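Phosphoenolpyruvate--protein phosphotransferase (Escherichia coli, PDB 5T12) probably transfers the phosphoryl group of phosphoenolpyruvate to the carrier protein NPr in the nitrogen-related phosphotransferase system, this chain being an internal piece, the Enzyme I N-terminal (EIN) domain. Local coordinates at residues I2-A12 against V192-A203; W150-L161 against L169-R180. The protein carries 1 engineered substitution. All coordinates share one frame; numbering follows the deposited sequence.

Overall arrangement
From the N terminus the chain runs almost at once through residues 2-12, leaves for the helices between 36 and 140, and returns to the sheet at strand 154-158. Contact 2 then closes a short loop, residues 150-161 against 169-180, with helix 163-166 carrying the chain across between two neighbouring parallel strands. The end of helix 187-195 and strand 199-201 then meet residues 2-12 in contact 1, closing a far longer loop that contains the whole of contact 2. The two touch where strands 174-179 and 199-201 lie side by side, so strands 154-158, 174-179, 199-201 and 5-8 follow one another to one edge of the mixed sheet. The two contact centres are about 11 Å apart.

Contact 1. Residues I2-A12 against V192-A203; sequences IRALPAAPGVA and VRALGIPTVMGA
Leu5 and Met201 make the first rung of an antiparallel pairing, each backbone N giving a hydrogen bond to the other's carbonyl O. Past the Pro6-Val200 pair the register slips by one. Ala7 N and Ala8 N both reach Thr199 O at 3.1 Å, approaching from the same face of its carbonyl plane, while Thr199 N returns a bond to Ala8 O. The two alanines opposite one threonine form a classic beta bulge, which leaves Ala7 O turned out of the pairing. Arg193 takes it up: NH1 donates to Ala7 O at 2.8 Å, in the carbonyl plane, with the oxygen at the edge of the guanidinium. The arginine chain, bent at chi3 (-71°), folds back over the alanines to get there, and its CG rests on Ala8 CB at 3.6 Å. With an alanine here, Ala7 O would probably lose this donor and Ala8 CB the packing it gets from the arginine CG.

Small side chains pack along the pairing. Ala4 CB is wedged between Val200 CG2 and Ala203 CB, 3.4 Å from each, tightly placed; Ala7 CB sits 3.9 Å from Met201 SD. Beyond the bulge, Pro198 CG lies 3.5 Å from Gly10 C, and a side chain on this glycine would run into that ring.

Gly196, with positive phi, ends helix 187-195 in a Schellman motif, and the chain turns into strand 199-201. Arg193 NH1 also bonds to Ala184 O. The arginine fits the last position of the phosphorylation-site signature of PEP-utilising enzymes, on the helix that packs against edge strand 5-8 of the mixed sheet.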
loop_
_atom_site.group_PDB
_atom_site.type_symbol
_atom_site.label_atom_id
_atom_site.label_comp_id
_atom_site.label_asym_id
_atom_site.label_seq_id
_atom_site.Cartn_x
_atom_site.Cartn_y
_atom_site.Cartn_z
ATOM N N ILE A 2 -13.040 -18.404 9.856
ATOM C CA ILE A 2 -12.447 -18.881 8.611
ATOM C C ILE A 2 -10.994 -19.242 8.889
ATOM O O ILE A 2 -10.195 -18.383 9.285
ATOM C CB ILE A 2 -12.549 -17.843 7.483
ATOM C CG1 ILE A 2 -13.966 -17.799 6.903
ATOM C CG2 ILE A 2 -11.553 -18.170 6.382
ATOM C CD1 ILE A 2 -14.977 -17.052 7.750
ATOM N N ARG A 3 -10.660 -20.514 8.691
ATOM C CA ARG A 3 -9.282 -20.965 8.818
ATOM C C ARG A 3 -8.449 -20.430 7.659
ATOM O O ARG A 3 -8.916 -20.372 6.518
ATOM C CB ARG A 3 -9.236 -22.490 8.845
ATOM C CG ARG A 3 -7.852 -23.081 8.998
ATOM C CD ARG A 3 -7.923 -24.594 9.004
ATOM N NE ARG A 3 -8.902 -25.076 9.973
ATOM C CZ ARG A 3 -9.157 -26.359 10.204
ATOM N NH1 ARG A 3 -10.066 -26.704 11.105
ATOM N NH2 ARG A 3 -8.502 -27.299 9.536
ATOM N N ALA A 4 -7.212 -20.045 7.952
ATOM C CA ALA A 4 -6.372 -19.401 6.946
ATOM C C ALA A 4 -4.920 -19.428 7.412
ATOM O O ALA A 4 -4.589 -20.001 8.455
ATOM C CB ALA A 4 -6.846 -17.977 6.675
ATOM N N LEU A 5 -4.042 -18.776 6.616
ATOM C CA LEU A 5 -2.587 -18.836 6.732
ATOM C C LEU A 5 -2.049 -17.598 7.436
ATOM O O LEU A 5 -2.300 -16.474 6.973
ATOM C CB LEU A 5 -1.955 -18.960 5.347
ATOM C CG LEU A 5 -0.586 -19.633 5.185
ATOM C CD1 LEU A 5 -0.316 -19.913 3.714
ATOM C CD2 LEU A 5 0.545 -18.800 5.778
ATOM N N PRO A 6 -1.303 -17.760 8.520
ATOM C CA PRO A 6 -0.688 -16.614 9.211
ATOM C C PRO A 6 0.504 -16.085 8.434
ATOM O O PRO A 6 1.547 -16.744 8.332
ATOM C CB PRO A 6 -0.277 -17.206 10.566
ATOM C CG PRO A 6 -0.047 -18.654 10.282
ATOM C CD PRO A 6 -1.034 -19.035 9.214
ATOM N N ALA A 7 0.360 -14.883 7.876
ATOM C CA ALA A 7 1.423 -14.254 7.104
ATOM C C ALA A 7 2.201 -13.209 7.890
ATOM O O ALA A 7 3.394 -13.019 7.631
ATOM C CB ALA A 7 0.850 -13.604 5.841
ATOM N N ALA A 8 1.558 -12.524 8.837
ATOM C CA ALA A 8 2.216 -11.529 9.663
ATOM C C ALA A 8 1.539 -11.519 11.023
ATOM O O ALA A 8 0.301 -11.512 11.089
ATOM C CB ALA A 8 2.162 -10.133 9.036
ATOM N N PRO A 9 2.305 -11.514 12.110
ATOM C CA PRO A 9 1.700 -11.646 13.440
ATOM C C PRO A 9 0.927 -10.401 13.840
ATOM O O PRO A 9 1.072 -9.321 13.264
ATOM C CB PRO A 9 2.909 -11.865 14.356
ATOM C CG PRO A 9 4.033 -11.179 13.647
ATOM C CD PRO A 9 3.771 -11.377 12.177
ATOM N N GLY A 10 0.088 -10.572 14.857
ATOM C CA GLY A 10 -0.706 -9.496 15.407
ATOM C C GLY A 10 -2.174 -9.841 15.472
ATOM O O GLY A 10 -2.636 -10.864 14.940
ATOM N N VAL A 11 -2.921 -8.979 16.153
ATOM C CA VAL A 11 -4.369 -9.076 16.270
ATOM C C VAL A 11 -4.960 -7.701 15.992
ATOM O O VAL A 11 -4.396 -6.680 16.403
ATOM C CB VAL A 11 -4.809 -9.585 17.662
ATOM C CG1 VAL A 11 -6.323 -9.730 17.734
ATOM C CG2 VAL A 11 -4.134 -10.909 17.991
ATOM N N ALA A 12 -6.087 -7.673 15.285
ATOM C CA ALA A 12 -6.763 -6.421 14.978
ATOM C C ALA A 12 -8.249 -6.688 14.792
ATOM O O ALA A 12 -8.651 -7.774 14.370
ATOM C CB ALA A 12 -6.184 -5.756 13.725
ATOM N N VAL A 192 4.310 -6.134 4.932
ATOM C CA VAL A 192 3.388 -6.059 6.062
ATOM C C VAL A 192 4.049 -6.564 7.338
ATOM O O VAL A 192 3.758 -6.066 8.432
ATOM C CB VAL A 192 2.084 -6.825 5.760
ATOM C CG1 VAL A 192 1.278 -6.103 4.691
ATOM C CG2 VAL A 192 2.380 -8.252 5.333
ATOM N N ARG A 193 4.946 -7.549 7.231
ATOM C CA ARG A 193 5.707 -7.973 8.400
ATOM C C ARG A 193 6.645 -6.871 8.871
ATOM O O ARG A 193 6.815 -6.665 10.079
ATOM C CB ARG A 193 6.491 -9.248 8.090
ATOM C CG ARG A 193 5.643 -10.510 8.053
ATOM C CD ARG A 193 6.510 -11.759 7.986
ATOM N NE ARG A 193 7.167 -11.907 6.692
ATOM C CZ ARG A 193 6.671 -12.613 5.681
ATOM N NH1 ARG A 193 5.508 -13.236 5.815
ATOM N NH2 ARG A 193 7.335 -12.697 4.536
ATOM N N ALA A 194 7.256 -6.147 7.930
ATOM C CA ALA A 194 8.123 -5.034 8.295
ATOM C C ALA A 194 7.341 -3.900 8.943
ATOM O O ALA A 194 7.852 -3.233 9.850
ATOM C CB ALA A 194 8.872 -4.525 7.063
ATOM N N LEU A 195 6.107 -3.670 8.498
ATOM C CA LEU A 195 5.269 -2.606 9.031
ATOM C C LEU A 195 4.500 -3.016 10.281
ATOM O O LEU A 195 3.902 -2.151 10.932
ATOM C CB LEU A 195 4.283 -2.129 7.961
ATOM C CG LEU A 195 4.899 -1.432 6.745
ATOM C CD1 LEU A 195 3.883 -1.309 5.622
ATOM C CD2 LEU A 195 5.436 -0.062 7.132
ATOM N N GLY A 196 4.499 -4.300 10.632
ATOM C CA GLY A 196 3.803 -4.746 11.824
ATOM C C GLY A 196 2.299 -4.793 11.689
ATOM O O GLY A 196 1.588 -4.519 12.660
ATOM N N ILE A 197 1.793 -5.139 10.513
ATOM C CA ILE A 197 0.357 -5.205 10.250
ATOM C C ILE A 197 -0.069 -6.648 10.323
ATOM O O ILE A 197 0.493 -7.495 9.601
ATOM C CB ILE A 197 0.011 -4.596 8.880
ATOM C CG1 ILE A 197 0.609 -3.198 8.736
ATOM C CG2 ILE A 197 -1.497 -4.559 8.688
ATOM C CD1 ILE A 197 0.352 -2.566 7.383
ATOM N N PRO A 198 -1.037 -7.017 11.168
ATOM C CA PRO A 198 -1.562 -8.384 11.158
ATOM C C PRO A 198 -2.135 -8.725 9.790
ATOM O O PRO A 198 -2.920 -7.964 9.219
ATOM C CB PRO A 198 -2.647 -8.361 12.239
ATOM C CG PRO A 198 -2.279 -7.212 13.123
ATOM C CD PRO A 198 -1.650 -6.192 12.226
ATOM N N THR A 199 -1.728 -9.875 9.258
ATOM C CA THR A 199 -2.088 -10.239 7.894
ATOM C C THR A 199 -2.327 -11.737 7.809
ATOM O O THR A 199 -1.543 -12.526 8.344
ATOM C CB THR A 199 -0.993 -9.812 6.908
ATOM O OG1 THR A 199 -0.898 -8.381 6.892
ATOM C CG2 THR A 199 -1.304 -10.307 5.502
ATOM N N VAL A 200 -3.409 -12.119 7.133
ATOM C CA VAL A 200 -3.766 -13.514 6.921
ATOM C C VAL A 200 -3.985 -13.727 5.427
ATOM O O VAL A 200 -4.466 -12.827 4.727
ATOM C CB VAL A 200 -5.011 -13.902 7.753
ATOM C CG1 VAL A 200 -6.294 -13.398 7.109
ATOM C CG2 VAL A 200 -5.057 -15.390 7.993
ATOM N N MET A 201 -3.600 -14.902 4.928
ATOM C CA MET A 201 -3.623 -15.174 3.495
ATOM C C MET A 201 -4.197 -16.560 3.235
ATOM O O MET A 201 -4.453 -17.337 4.158
ATOM C CB MET A 201 -2.225 -15.060 2.875
ATOM C CG MET A 201 -1.663 -13.647 2.825
ATOM S SD MET A 201 -0.026 -13.591 2.070
ATOM C CE MET A 201 0.292 -11.830 2.064
ATOM N N GLY A 202 -4.390 -16.864 1.952
ATOM C CA GLY A 202 -4.911 -18.161 1.546
ATOM C C GLY A 202 -6.261 -18.494 2.138
ATOM O O GLY A 202 -6.579 -19.673 2.322
ATOM N N ALA A 203 -7.072 -17.481 2.424
ATOM C CA ALA A 203 -8.310 -17.640 3.173
ATOM C C ALA A 203 -9.490 -17.759 2.218
ATOM O O ALA A 203 -9.726 -16.858 1.406
ATOM C CB ALA A 203 -8.517 -16.454 4.113
#

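Contact 2. Residues W150-L161 against L169-R180; sequences WPERFILVADEL and LPQDRLVGVVVR
Arg173 lays its side chain along the turn at Trp150 to Arg153, its CD 3.2 Å from Pro151 O and its CG against Glu152 O. Extended from CG to NE, the chain brings NH1 to the edge of the Trp150 ring, 3.6 Å from CE3, with guanidinium and indole planes 35° apart. Pro170 has the indole face: its CD sits over the centre of the six-membered ring in a CH-pi contact, 3.6 Å from the centroid. Trp17 of strand 11-18 meets Trp150 edge-to-face.

Phe154 follows. With chi1 at 62° its CG stands between the backbone N and the carbonyl carbon, which swings the ring over the neighbouring chain so that Arg173 O and Leu174 N lie against one face and CE1 touches Arg173 CB at 3.5 Å. Its backbone N donates to that same Arg173 O, and its carbonyl O receives Val175 N in a nearly straight bond. From here the two chains run parallel as adjacent inner strands of the mixed sheet, joined in a beta-alpha-beta crossover through helix 163-166.

Leu156 packs on the same side of the pairing as Phe154 and Val177. CG is anti to the backbone N (chi1 172°), and CD2 lies 3.7 Å from Leu169 CD1 and 4.0 Å from Val177 CG1, while CB meets Leu174 CD1. Its own N bonds to Gly176 O at 2.8 Å, and its O accepts from Val178 N.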
loop_
_atom_site.group_PDB
_atom_site.type_symbol
_atom_site.label_atom_id
_atom_site.label_comp_id
_atom_site.label_asym_id
_atom_site.label_seq_id
_atom_site.Cartn_x
_atom_site.Cartn_y
_atom_site.Cartn_z
ATOM N N TRP A 150 -11.805 6.246 3.155
ATOM C CA TRP A 150 -11.526 5.116 4.022
ATOM C C TRP A 150 -12.264 5.263 5.350
ATOM O O TRP A 150 -12.545 6.380 5.793
ATOM C CB TRP A 150 -10.029 5.004 4.286
ATOM C CG TRP A 150 -9.180 5.067 3.056
ATOM C CD1 TRP A 150 -9.035 4.095 2.112
ATOM C CD2 TRP A 150 -8.339 6.153 2.646
ATOM N NE1 TRP A 150 -8.166 4.510 1.134
ATOM C CE2 TRP A 150 -7.723 5.770 1.440
ATOM C CE3 TRP A 150 -8.051 7.412 3.182
ATOM C CZ2 TRP A 150 -6.836 6.602 0.758
ATOM C CZ3 TRP A 150 -7.171 8.235 2.504
ATOM C CH2 TRP A 150 -6.573 7.827 1.304
ATOM N N PRO A 151 -12.592 4.151 6.002
ATOM C CA PRO A 151 -13.104 4.224 7.374
ATOM C C PRO A 151 -12.026 4.736 8.318
ATOM O O PRO A 151 -10.849 4.833 7.969
ATOM C CB PRO A 151 -13.490 2.775 7.695
ATOM C CG PRO A 151 -13.603 2.096 6.358
ATOM C CD PRO A 151 -12.600 2.774 5.479
ATOM N N GLU A 152 -12.450 5.073 9.538
ATOM C CA GLU A 152 -11.495 5.542 10.538
ATOM C C GLU A 152 -10.442 4.480 10.826
ATOM O O GLU A 152 -9.249 4.785 10.934
ATOM C CB GLU A 152 -12.227 5.942 11.818
ATOM C CG GLU A 152 -11.380 6.740 12.791
ATOM C CD GLU A 152 -12.143 7.134 14.038
ATOM O OE1 GLU A 152 -12.601 6.230 14.768
ATOM O OE2 GLU A 152 -12.295 8.350 14.285
ATOM N N ARG A 153 -10.869 3.227 10.954
ATOM C CA ARG A 153 -9.987 2.070 10.998
ATOM C C ARG A 153 -10.614 0.981 10.143
ATOM O O ARG A 153 -11.837 0.818 10.145
ATOM C CB ARG A 153 -9.779 1.559 12.430
ATOM C CG ARG A 153 -9.091 2.540 13.364
ATOM C CD ARG A 153 -7.646 2.771 12.961
ATOM N NE ARG A 153 -6.868 3.348 14.053
ATOM C CZ ARG A 153 -6.776 4.650 14.299
ATOM N NH1 ARG A 153 -7.416 5.520 13.530
ATOM N NH2 ARG A 153 -6.045 5.083 15.317
ATOM N N PHE A 154 -9.788 0.245 9.401
ATOM C CA PHE A 154 -10.326 -0.801 8.545
ATOM C C PHE A 154 -9.316 -1.926 8.384
ATOM O O PHE A 154 -8.113 -1.752 8.600
ATOM C CB PHE A 154 -10.741 -0.257 7.168
ATOM C CG PHE A 154 -9.606 0.321 6.365
ATOM C CD1 PHE A 154 -9.283 1.663 6.468
ATOM C CD2 PHE A 154 -8.882 -0.472 5.487
ATOM C CE1 PHE A 154 -8.248 2.201 5.724
ATOM C CE2 PHE A 154 -7.845 0.061 4.743
ATOM C CZ PHE A 154 -7.530 1.399 4.861
ATOM N N ILE A 155 -9.835 -3.089 8.003
ATOM C CA ILE A 155 -9.035 -4.247 7.625
ATOM C C ILE A 155 -9.182 -4.431 6.123
ATOM O O ILE A 155 -10.298 -4.616 5.619
ATOM C CB ILE A 155 -9.470 -5.513 8.380
ATOM C CG1 ILE A 155 -9.211 -5.355 9.879
ATOM C CG2 ILE A 155 -8.755 -6.738 7.824
ATOM C CD1 ILE A 155 -9.830 -6.446 10.726
ATOM N N LEU A 156 -8.064 -4.370 5.405
ATOM C CA LEU A 156 -8.093 -4.526 3.957
ATOM C C LEU A 156 -8.458 -5.960 3.595
ATOM O O LEU A 156 -7.808 -6.907 4.048
ATOM C CB LEU A 156 -6.742 -4.151 3.354
ATOM C CG LEU A 156 -6.574 -4.439 1.859
ATOM C CD1 LEU A 156 -7.533 -3.597 1.028
ATOM C CD2 LEU A 156 -5.134 -4.213 1.422
ATOM N N VAL A 157 -9.504 -6.118 2.788
ATOM C CA VAL A 157 -9.884 -7.408 2.226
ATOM C C VAL A 157 -9.702 -7.330 0.718
ATOM O O VAL A 157 -10.148 -6.370 0.078
ATOM C CB VAL A 157 -11.328 -7.793 2.598
ATOM C CG1 VAL A 157 -11.407 -8.171 4.068
ATOM C CG2 VAL A 157 -12.291 -6.657 2.292
ATOM N N ALA A 158 -9.032 -8.331 0.154
ATOM C CA ALA A 158 -8.725 -8.319 -1.266
ATOM C C ALA A 158 -8.395 -9.732 -1.716
ATOM O O ALA A 158 -8.116 -10.617 -0.901
ATOM C CB ALA A 158 -7.568 -7.367 -1.583
ATOM N N ASP A 159 -8.433 -9.929 -3.033
ATOM C CA ASP A 159 -8.074 -11.216 -3.611
ATOM C C ASP A 159 -6.572 -11.351 -3.811
ATOM O O ASP A 159 -6.036 -12.459 -3.706
ATOM C CB ASP A 159 -8.802 -11.410 -4.941
ATOM C CG ASP A 159 -8.585 -10.251 -5.892
ATOM O OD1 ASP A 159 -8.251 -9.145 -5.414
ATOM O OD2 ASP A 159 -8.742 -10.443 -7.114
ATOM N N GLU A 160 -5.882 -10.248 -4.098
ATOM C CA GLU A 160 -4.438 -10.238 -4.278
ATOM C C GLU A 160 -3.842 -9.074 -3.497
ATOM O O GLU A 160 -4.512 -8.069 -3.247
ATOM C CB GLU A 160 -4.050 -10.119 -5.760
ATOM C CG GLU A 160 -4.564 -11.245 -6.647
ATOM C CD GLU A 160 -3.558 -12.368 -6.817
ATOM O OE1 GLU A 160 -2.513 -12.344 -6.133
ATOM O OE2 GLU A 160 -3.811 -13.272 -7.642
ATOM N N LEU A 161 -2.574 -9.216 -3.116
ATOM C CA LEU A 161 -1.863 -8.184 -2.371
ATOM C C LEU A 161 -0.508 -7.951 -3.020
ATOM O O LEU A 161 0.293 -8.883 -3.144
ATOM C CB LEU A 161 -1.696 -8.576 -0.899
ATOM C CG LEU A 161 -1.113 -7.500 0.021
ATOM C CD1 LEU A 161 -1.993 -6.258 0.030
ATOM C CD2 LEU A 161 -0.920 -8.033 1.435
ATOM N N LEU A 169 -2.649 3.324 0.395
ATOM C CA LEU A 169 -3.380 3.180 1.643
ATOM C C LEU A 169 -2.709 3.990 2.743
ATOM O O LEU A 169 -1.475 4.045 2.812
ATOM C CB LEU A 169 -3.463 1.708 2.073
ATOM C CG LEU A 169 -4.202 0.753 1.136
ATOM C CD1 LEU A 169 -4.146 -0.666 1.677
ATOM C CD2 LEU A 169 -5.643 1.198 0.944
ATOM N N PRO A 170 -3.491 4.632 3.612
ATOM C CA PRO A 170 -2.905 5.314 4.775
ATOM C C PRO A 170 -2.572 4.310 5.872
ATOM O O PRO A 170 -3.383 3.442 6.202
ATOM C CB PRO A 170 -4.012 6.279 5.213
ATOM C CG PRO A 170 -5.275 5.608 4.773
ATOM C CD PRO A 170 -4.942 4.861 3.505
ATOM N N GLN A 171 -1.368 4.433 6.438
ATOM C CA GLN A 171 -0.938 3.482 7.459
ATOM C C GLN A 171 -1.743 3.633 8.743
ATOM O O GLN A 171 -2.099 2.634 9.378
ATOM C CB GLN A 171 0.552 3.651 7.753
ATOM C CG GLN A 171 1.013 2.882 8.987
ATOM C CD GLN A 171 2.486 3.067 9.285
ATOM O OE1 GLN A 171 2.886 4.040 9.926
ATOM N NE2 GLN A 171 3.303 2.126 8.827
ATOM N N ASP A 172 -2.037 4.875 9.142
ATOM C CA ASP A 172 -2.709 5.110 10.416
ATOM C C ASP A 172 -4.071 4.431 10.475
ATOM O O ASP A 172 -4.515 4.022 11.554
ATOM C CB ASP A 172 -2.855 6.611 10.659
ATOM C CG ASP A 172 -3.523 7.325 9.500
ATOM O OD1 ASP A 172 -3.138 7.065 8.340
ATOM O OD2 ASP A 172 -4.437 8.138 9.747
ATOM N N ARG A 173 -4.741 4.291 9.333
ATOM C CA ARG A 173 -6.061 3.677 9.292
ATOM C C ARG A 173 -6.008 2.175 9.047
ATOM O O ARG A 173 -6.909 1.452 9.487
ATOM C CB ARG A 173 -6.911 4.341 8.206
ATOM C CG ARG A 173 -7.115 5.833 8.403
ATOM C CD ARG A 173 -8.143 6.362 7.422
ATOM N NE ARG A 173 -8.883 7.499 7.962
ATOM C CZ ARG A 173 -8.813 8.735 7.480
ATOM N NH1 ARG A 173 -8.043 8.999 6.434
ATOM N NH2 ARG A 173 -9.523 9.705 8.039
ATOM N N LEU A 174 -4.976 1.689 8.359
ATOM C CA LEU A 174 -4.853 0.270 8.039
ATOM C C LEU A 174 -4.336 -0.477 9.261
ATOM O O LEU A 174 -3.194 -0.271 9.688
ATOM C CB LEU A 174 -3.927 0.074 6.843
ATOM C CG LEU A 174 -3.692 -1.366 6.384
ATOM C CD1 LEU A 174 -4.983 -1.985 5.875
ATOM C CD2 LEU A 174 -2.610 -1.418 5.317
ATOM N N VAL A 175 -5.167 -1.356 9.819
ATOM C CA VAL A 175 -4.798 -2.136 10.997
ATOM C C VAL A 175 -4.695 -3.625 10.713
ATOM O O VAL A 175 -4.206 -4.369 11.578
ATOM C CB VAL A 175 -5.776 -1.892 12.165
ATOM C CG1 VAL A 175 -5.819 -0.414 12.522
ATOM C CG2 VAL A 175 -7.163 -2.399 11.809
ATOM N N GLY A 176 -5.133 -4.088 9.546
ATOM C CA GLY A 176 -5.062 -5.499 9.221
ATOM C C GLY A 176 -5.352 -5.728 7.756
ATOM O O GLY A 176 -5.941 -4.878 7.079
ATOM N N VAL A 177 -4.919 -6.890 7.269
ATOM C CA VAL A 177 -5.085 -7.268 5.869
ATOM C C VAL A 177 -5.528 -8.724 5.802
ATOM O O VAL A 177 -5.052 -9.566 6.572
ATOM C CB VAL A 177 -3.786 -7.058 5.058
ATOM C CG1 VAL A 177 -4.018 -7.366 3.585
ATOM C CG2 VAL A 177 -3.261 -5.639 5.224
ATOM N N VAL A 178 -6.446 -9.018 4.883
ATOM C CA VAL A 178 -6.916 -10.378 4.635
ATOM C C VAL A 178 -6.878 -10.622 3.135
ATOM O O VAL A 178 -7.579 -9.946 2.373
ATOM C CB VAL A 178 -8.334 -10.616 5.175
ATOM C CG1 VAL A 178 -8.794 -12.027 4.818
ATOM C CG2 VAL A 178 -8.373 -10.400 6.677
ATOM N N VAL A 179 -6.075 -11.591 2.709
ATOM C CA VAL A 179 -5.933 -11.918 1.297
ATOM C C VAL A 179 -6.476 -13.322 1.054
ATOM O O VAL A 179 -6.230 -14.240 1.846
ATOM C CB VAL A 179 -4.469 -11.786 0.835
ATOM C CG1 VAL A 179 -4.427 -11.572 -0.664
ATOM C CG2 VAL A 179 -3.795 -10.622 1.546
ATOM N N ARG A 180 -7.240 -13.478 -0.036
ATOM C CA ARG A 180 -7.823 -14.761 -0.420
ATOM C C ARG A 180 -6.860 -15.589 -1.276
ATOM O O ARG A 180 -6.606 -16.756 -0.969
ATOM C CB ARG A 180 -9.158 -14.546 -1.145
ATOM C CG ARG A 180 -9.803 -15.848 -1.607
ATOM C CD ARG A 180 -10.854 -15.618 -2.669
ATOM N NE ARG A 180 -11.904 -16.632 -2.628
ATOM C CZ ARG A 180 -12.046 -17.596 -3.530
ATOM N NH1 ARG A 180 -11.208 -17.677 -4.554
ATOM N NH2 ARG A 180 -13.030 -18.478 -3.412
#